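Local coordinates for uncharacterized TetR family protein (Streptomyces coelicolor A3, PDB 3IUV) that probably binds cis-regulatory DNA as a TetR-family transcription regulator, although its particular function is unknown, at residues P9-R12 with Q13-D17; D41-L44 with G45-T48; A61-Q64 with A65-F69. All coordinates share one frame; numbering follows the deposited sequence.

All three contacts are local, and each joins buried with exposed residues. Contacts 1 and 3 lie along helices 11-24 and 54-73, while contact 2 joins a loop to helix 44-50. Contact 3 is nearest the core, its centre about 6 Å from that of the chain; the centres of contacts 1 and 2 lie farther out, at about 19 Å and 26 Å. Contact 1 touches both others: its arginines pack on contact 2, and Gln13 and Asp17 bond to Gln64 of contact 3. Contacts 2 and 3 stay about 11 Å apart at their nearest atoms. Arginines dominate contact 1, small hydroxyl side chains contact 2, and apolar groups beside amides and charges contact 3.

Contact 1 of 3, residues P9-R12 with Q13-D17; sequences PERR and QRIID
Arg11 and Arg14 bring their guanidinium groups together on the first turn of helix 11-24, the opening helix of the TetR-type DNA-binding domain. Arg11 NH2 lies over one face of the Arg14 group, toward its rim and 3.0 Å from Arg14 NH1, and the two planes are almost perpendicular (88°). Both groups are donors and form no hydrogen bond with each other. Arg14 has a partner elsewhere: its NH2 bonds to the carbonyl of Ala40 at the C-terminal end of helix 33-40, where a positive group would probably be welcomed by the helix's carbonyl end. An alanine in place of Arg14 would remove this donor and would probably leave the Ala40 carbonyl without its mate, weakening the tie between the two helices. The arginines also meet the isoleucines one turn on, Arg12 with a flat face and Arg11 with its aliphatic chain. Ile16 CD1 sits over one face of the Arg12 guanidinium, 3.7 Å from Arg12 NH1, while Ile15 CD1 approaches Arg11 CD at 4.0 Å. Both isoleucines set CG1 beside the backbone N (chi1 -72° and -67°), which turns CD1 back toward these arginines; both also touch Phe51. Behind the side chains, the turn is held by Ile16 N to Arg12 O at 3.0 Å and Ile15 N to Arg11 O at 3.3 Å. The bond from Arg14 N to the carbonyl of the N-cap residue, Glu10, is weak. Gln13 and Asp17, one turn apart, both bond to Gln64 of helix 54-73: Gln13 NE2 donates to Gln64 OE1, and Asp17 OD1 accepts from Gln64 NE2. Gln13 NE2 also gives a hydrogen bond to Asp17 OD2 at 3.2 Å, which lies close to the glutamine amide plane but is met from above the carboxylate plane.

Contact 2 of 3, residues D41-L44 with G45-T48; sequences DVPL and GSTT
Val42 lays its CG1 methyl against the methylene of Ser46, 3.3 Å from Ser46 CB. A branched, fully apolar residue suits this buried spot, where Val42 also meets Arg11, Arg14 and Ile15 of helix 11-24. A second apolar touch comes from Leu44, whose CG stands anti to the backbone N (chi1 -174°) and thereby carries Leu44 CD1 over to Thr47 CG2 at 3.8 Å. Thr47 is buried and also touches His33 and Ala37 of helix 33-40. This is the turn and second helix of a predicted helix-turn-helix motif: Asp41, with positive phi, ends helix 33-40 in a Schellman motif, and Pro43 occupies the N-cap of the next helix. The proline ring restricts phi at this position but offers no side-chain acceptor to cap the first turn, so Pro43 contributes through its backbone carbonyl. Among the hydrogen bonds, Thr47 N donates to that carbonyl, Pro43 O, at 3.1 Å, essentially straight (180°) and in the carbonyl plane. Thr48 N to Leu44 O continues the helical pattern, though the position of that oxygen is less certain. The hydroxyl Thr48 OG1, placed between the backbone N and the carbonyl carbon (chi1 68°), donates to Gly45 O at 3.2 Å from above the carbonyl plane.

Contact 3 of 3, residues A61-Q64 with A65-F69; sequences ALRQ and ANEGF
Leu62 spreads its two methyls over neighbouring residues of the next turn: CD1 lies beside the Asn66 amide, and Leu62 CD2 reaches Ala65 CB at 3.3 Å. Carrying CG anti to the backbone N (chi1 180°), the leucine directs this fork along the buried side of the helix, where it also packs on Val124. Alanine suits the adjoining position since its small methyl leaves the leucine fork lying directly against the helix. The Asn66 amide is polar in a buried setting, and its ND2 finds a weak hydrogen bond to the carbonyl of Pro123. All of this lies on helix 54-73, which in TetR-family proteins joins the DNA-binding domain to the C-terminal domain; here one side, through Gln64, meets helix 11-24, and another meets helix 121-139. Phe69, farther along, stacks on Trp128 and meets Trp97 edge-to-face. On the more exposed side, Arg63 and Glu67 lie one turn apart without pairing: Arg63 CG touches Glu67 OE1 at 3.8 Å, but Arg63 NE stays 5.7 Å from Glu67 OE1. The guanidinium instead turns to Glu127, with which NE forms a salt bridge. Three backbone bonds from each residue to the fourth before it continue the helix beneath, with Asn66 N to Leu62 O, Glu67 N to Arg63 O and Gly68 N to Gln64 O each 2.8 Å long.

Contact 1 of 3, residues P9-R12 with Q13-D17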
loop_
_atom_site.group_PDB
_atom_site.type_symbol
_atom_site.label_atom_id
_atom_site.label_comp_id
_atom_site.label_asym_id
_atom_site.label_seq_id
_atom_site.Cartn_x
_atom_site.Cartn_y
_atom_site.Cartn_z
ATOM N N PRO A 9 -23.474 18.138 -3.934
ATOM C CA PRO A 9 -24.534 19.046 -3.481
ATOM C C PRO A 9 -24.099 19.854 -2.257
ATOM O O PRO A 9 -23.339 20.810 -2.407
ATOM C CB PRO A 9 -25.671 18.084 -3.140
ATOM C CG PRO A 9 -25.503 16.980 -4.151
ATOM C CD PRO A 9 -24.020 16.889 -4.489
ATOM N N GLU A 10 -24.590 19.486 -1.076
ATOM C CA GLU A 10 -24.071 19.997 0.196
ATOM C C GLU A 10 -24.674 19.199 1.329
ATOM O O GLU A 10 -24.131 19.132 2.433
ATOM C CB GLU A 10 -24.317 21.496 0.381
ATOM C CG GLU A 10 -23.039 22.330 0.323
ATOM C CD GLU A 10 -22.179 22.190 1.574
ATOM O OE1 GLU A 10 -21.223 21.384 1.562
ATOM O OE2 GLU A 10 -22.468 22.887 2.569
ATOM N N ARG A 11 -25.816 18.595 1.044
ATOM C CA ARG A 11 -26.323 17.567 1.912
ATOM C C ARG A 11 -25.394 16.369 1.776
ATOM O O ARG A 11 -24.818 15.908 2.759
ATOM C CB ARG A 11 -27.735 17.181 1.506
ATOM C CG ARG A 11 -28.001 15.694 1.645
ATOM C CD ARG A 11 -28.328 15.280 3.064
ATOM N NE ARG A 11 -27.790 16.201 4.057
ATOM C CZ ARG A 11 -28.538 16.952 4.859
ATOM N NH1 ARG A 11 -29.864 16.889 4.807
ATOM N NH2 ARG A 11 -27.955 17.756 5.731
ATOM N N ARG A 12 -25.228 15.892 0.542
ATOM C CA ARG A 12 -24.501 14.648 0.291
ATOM C C ARG A 12 -22.986 14.791 0.479
ATOM O O ARG A 12 -22.275 13.815 0.736
ATOM C CB ARG A 12 -24.848 14.084 -1.097
ATOM C CG ARG A 12 -23.899 14.447 -2.228
ATOM C CD ARG A 12 -23.930 13.382 -3.355
ATOM N NE ARG A 12 -22.607 13.218 -3.978
ATOM C CZ ARG A 12 -22.143 12.087 -4.516
ATOM N NH1 ARG A 12 -20.929 12.054 -5.048
ATOM N NH2 ARG A 12 -22.884 10.991 -4.524
ATOM N N GLN A 13 -22.499 16.017 0.359
ATOM C CA GLN A 13 -21.105 16.296 0.599
ATOM C C GLN A 13 -20.792 16.147 2.081
ATOM O O GLN A 13 -19.809 15.492 2.471
ATOM C CB GLN A 13 -20.793 17.722 0.160
ATOM C CG GLN A 13 -19.312 18.056 0.183
ATOM C CD GLN A 13 -18.516 17.150 -0.725
ATOM O OE1 GLN A 13 -18.934 16.847 -1.852
ATOM N NE2 GLN A 13 -17.365 16.702 -0.241
ATOM N N ARG A 14 -21.623 16.780 2.904
ATOM C CA ARG A 14 -21.457 16.717 4.346
ATOM C C ARG A 14 -21.348 15.272 4.723
ATOM O O ARG A 14 -20.521 14.898 5.558
ATOM C CB ARG A 14 -22.658 17.325 5.058
ATOM C CG ARG A 14 -22.652 18.837 5.119
ATOM C CD ARG A 14 -23.929 19.325 5.761
ATOM N NE ARG A 14 -24.304 18.489 6.900
ATOM C CZ ARG A 14 -25.404 18.672 7.623
ATOM N NH1 ARG A 14 -26.229 19.662 7.321
ATOM N NH2 ARG A 14 -25.682 17.871 8.647
ATOM N N ILE A 15 -22.193 14.458 4.091
ATOM C CA ILE A 15 -22.210 13.020 4.346
ATOM C C ILE A 15 -20.867 12.355 3.986
ATOM O O ILE A 15 -20.222 11.740 4.846
ATOM C CB ILE A 15 -23.423 12.326 3.656
ATOM C CG1 ILE A 15 -24.728 12.689 4.392
ATOM C CG2 ILE A 15 -23.220 10.794 3.554
ATOM C CD1 ILE A 15 -25.982 12.115 3.784
ATOM N N ILE A 16 -20.441 12.500 2.734
ATOM C CA ILE A 16 -19.181 11.928 2.269
ATOM C C ILE A 16 -18.000 12.364 3.127
ATOM O O ILE A 16 -17.136 11.554 3.491
ATOM C CB ILE A 16 -18.912 12.341 0.833
ATOM C CG1 ILE A 16 -19.964 11.699 -0.076
ATOM C CG2 ILE A 16 -17.505 11.943 0.429
ATOM C CD1 ILE A 16 -19.875 12.138 -1.512
ATOM N N ASP A 17 -17.967 13.653 3.444
ATOM C CA ASP A 17 -16.887 14.209 4.244
ATOM C C ASP A 17 -16.862 13.546 5.596
ATOM O O ASP A 17 -15.809 13.215 6.122
ATOM C CB ASP A 17 -17.076 15.712 4.401
ATOM C CG ASP A 17 -16.701 16.475 3.140
ATOM O OD1 ASP A 17 -15.727 16.070 2.464
ATOM O OD2 ASP A 17 -17.377 17.474 2.821
#

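Contact 2 of 3, residues D41-L44 with G45-T48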
loop_
_atom_site.group_PDB
_atom_site.type_symbol
_atom_site.label_atom_id
_atom_site.label_comp_id
_atom_site.label_asym_id
_atom_site.label_seq_id
_atom_site.Cartn_x
_atom_site.Cartn_y
_atom_site.Cartn_z
ATOM N N ASP A 41 -24.313 14.513 11.753
ATOM C CA ASP A 41 -25.493 15.121 12.359
ATOM C C ASP A 41 -26.536 15.280 11.248
ATOM O O ASP A 41 -26.943 16.386 10.872
ATOM C CB ASP A 41 -25.152 16.458 13.023
ATOM C CG ASP A 41 -26.231 16.926 13.994
ATOM O OD1 ASP A 41 -26.845 16.076 14.681
ATOM O OD2 ASP A 41 -26.466 18.152 14.073
ATOM N N VAL A 42 -26.948 14.133 10.729
ATOM C CA VAL A 42 -27.792 14.043 9.556
ATOM C C VAL A 42 -28.616 12.792 9.772
ATOM O O VAL A 42 -28.125 11.809 10.324
ATOM C CB VAL A 42 -26.918 13.934 8.272
ATOM C CG1 VAL A 42 -27.445 12.867 7.336
ATOM C CG2 VAL A 42 -26.783 15.294 7.589
ATOM N N PRO A 43 -29.888 12.830 9.386
ATOM C CA PRO A 43 -30.717 11.643 9.572
ATOM C C PRO A 43 -30.166 10.426 8.839
ATOM O O PRO A 43 -29.586 10.551 7.760
ATOM C CB PRO A 43 -32.060 12.065 8.960
ATOM C CG PRO A 43 -32.085 13.536 9.149
ATOM C CD PRO A 43 -30.672 14.003 8.971
ATOM N N LEU A 44 -30.355 9.251 9.426
ATOM C CA LEU A 44 -30.009 8.026 8.742
ATOM C C LEU A 44 -30.624 8.040 7.361
ATOM O O LEU A 44 -29.977 7.665 6.378
ATOM C CB LEU A 44 -30.533 6.841 9.522
ATOM C CG LEU A 44 -30.184 5.421 9.080
ATOM C CD1 LEU A 44 -28.675 5.171 9.001
ATOM C CD2 LEU A 44 -30.841 4.471 10.073
ATOM N N GLY A 45 -31.880 8.484 7.302
ATOM C CA GLY A 45 -32.656 8.514 6.067
ATOM C C GLY A 45 -31.981 9.312 4.952
ATOM O O GLY A 45 -32.038 8.912 3.801
ATOM N N SER A 46 -31.365 10.441 5.307
ATOM C CA SER A 46 -30.572 11.254 4.391
ATOM C C SER A 46 -29.450 10.411 3.843
ATOM O O SER A 46 -29.187 10.315 2.640
ATOM C CB SER A 46 -29.894 12.379 5.175
ATOM O OG SER A 46 -30.522 13.632 5.008
ATOM N N THR A 47 -28.750 9.867 4.807
ATOM C CA THR A 47 -27.638 8.992 4.617
ATOM C C THR A 47 -27.976 7.920 3.577
ATOM O O THR A 47 -27.226 7.692 2.619
ATOM C CB THR A 47 -27.289 8.409 6.008
ATOM O OG1 THR A 47 -26.114 9.069 6.510
ATOM C CG2 THR A 47 -27.144 6.885 5.978
ATOM N N THR A 48 -29.125 7.283 3.728
ATOM C CA THR A 48 -29.434 6.192 2.835
ATOM C C THR A 48 -30.041 6.707 1.512
ATOM O O THR A 48 -29.923 6.081 0.453
ATOM C CB THR A 48 -30.295 5.146 3.552
ATOM O OG1 THR A 48 -31.581 5.696 3.832
ATOM C CG2 THR A 48 -29.637 4.756 4.881
#

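Contact 3 of 3, residues A61-Q64 with A65-F69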
loop_
_atom_site.group_PDB
_atom_site.type_symbol
_atom_site.label_atom_id
_atom_site.label_comp_id
_atom_site.label_asym_id
_atom_site.label_seq_id
_atom_site.Cartn_x
_atom_site.Cartn_y
_atom_site.Cartn_z
ATOM N N ALA A 61 -16.814 8.046 -1.164
ATOM C CA ALA A 61 -15.810 8.479 -0.202
ATOM C C ALA A 61 -14.411 8.523 -0.821
ATOM O O ALA A 61 -13.673 9.501 -0.660
ATOM C CB ALA A 61 -15.830 7.578 1.012
ATOM N N LEU A 62 -14.054 7.471 -1.548
ATOM C CA LEU A 62 -12.742 7.420 -2.166
ATOM C C LEU A 62 -12.642 8.247 -3.448
ATOM O O LEU A 62 -11.755 9.086 -3.582
ATOM C CB LEU A 62 -12.326 5.977 -2.426
ATOM C CG LEU A 62 -10.952 5.854 -3.080
ATOM C CD1 LEU A 62 -11.054 6.048 -4.583
ATOM C CD2 LEU A 62 -9.968 6.844 -2.473
ATOM N N ARG A 63 -13.528 7.992 -4.402
ATOM C CA ARG A 63 -13.499 8.725 -5.661
ATOM C C ARG A 63 -13.254 10.213 -5.413
ATOM O O ARG A 63 -12.674 10.895 -6.255
ATOM C CB ARG A 63 -14.797 8.499 -6.455
ATOM C CG ARG A 63 -14.791 9.033 -7.895
ATOM C CD ARG A 63 -15.795 8.273 -8.760
ATOM N NE ARG A 63 -15.350 6.907 -9.045
ATOM C CZ ARG A 63 -16.158 5.875 -9.273
ATOM N NH1 ARG A 63 -17.476 6.036 -9.241
ATOM N NH2 ARG A 63 -15.643 4.676 -9.521
ATOM N N GLN A 64 -13.691 10.709 -4.255
ATOM C CA GLN A 64 -13.389 12.082 -3.854
ATOM C C GLN A 64 -11.900 12.235 -3.602
ATOM O O GLN A 64 -11.271 13.168 -4.099
ATOM C CB GLN A 64 -14.157 12.499 -2.600
ATOM C CG GLN A 64 -13.502 13.682 -1.885
ATOM C CD GLN A 64 -14.497 14.589 -1.170
ATOM O OE1 GLN A 64 -15.632 14.794 -1.630
ATOM N NE2 GLN A 64 -14.067 15.153 -0.041
ATOM N N ALA A 65 -11.335 11.331 -2.807
ATOM C CA ALA A 65 -9.886 11.285 -2.651
ATOM C C ALA A 65 -9.253 11.342 -4.035
ATOM O O ALA A 65 -8.543 12.297 -4.359
ATOM C CB ALA A 65 -9.459 10.026 -1.933
ATOM N N ASN A 66 -9.524 10.317 -4.846
ATOM C CA ASN A 66 -9.105 10.295 -6.256
ATOM C C ASN A 66 -9.258 11.623 -7.009
ATOM O O ASN A 66 -8.407 11.963 -7.812
ATOM C CB ASN A 66 -9.819 9.186 -7.038
ATOM C CG ASN A 66 -9.203 7.826 -6.824
ATOM O OD1 ASN A 66 -8.147 7.702 -6.201
ATOM N ND2 ASN A 66 -9.860 6.788 -7.342
ATOM N N GLU A 67 -10.330 12.374 -6.767
ATOM C CA GLU A 67 -10.501 13.664 -7.443
ATOM C C GLU A 67 -9.647 14.782 -6.829
ATOM O O GLU A 67 -9.283 15.741 -7.511
ATOM C CB GLU A 67 -11.976 14.058 -7.515
ATOM C CG GLU A 67 -12.784 13.143 -8.430
ATOM C CD GLU A 67 -14.289 13.380 -8.347
ATOM O OE1 GLU A 67 -15.037 12.642 -9.027
ATOM O OE2 GLU A 67 -14.721 14.295 -7.605
ATOM N N GLY A 68 -9.310 14.634 -5.549
ATOM C CA GLY A 68 -8.445 15.582 -4.869
ATOM C C GLY A 68 -7.031 15.597 -5.424
ATOM O O GLY A 68 -6.465 16.665 -5.679
ATOM N N PHE A 69 -6.463 14.404 -5.600
ATOM C CA PHE A 69 -5.139 14.229 -6.195
ATOM C C PHE A 69 -5.098 14.686 -7.669
ATOM O O PHE A 69 -4.146 15.353 -8.093
ATOM C CB PHE A 69 -4.695 12.761 -6.061
ATOM C CG PHE A 69 -3.392 12.435 -6.761
ATOM C CD1 PHE A 69 -2.171 12.742 -6.171
ATOM C CD2 PHE A 69 -3.394 11.795 -8.002
ATOM C CE1 PHE A 69 -0.969 12.428 -6.814
ATOM C CE2 PHE A 69 -2.217 11.486 -8.651
ATOM C CZ PHE A 69 -1.001 11.801 -8.056
#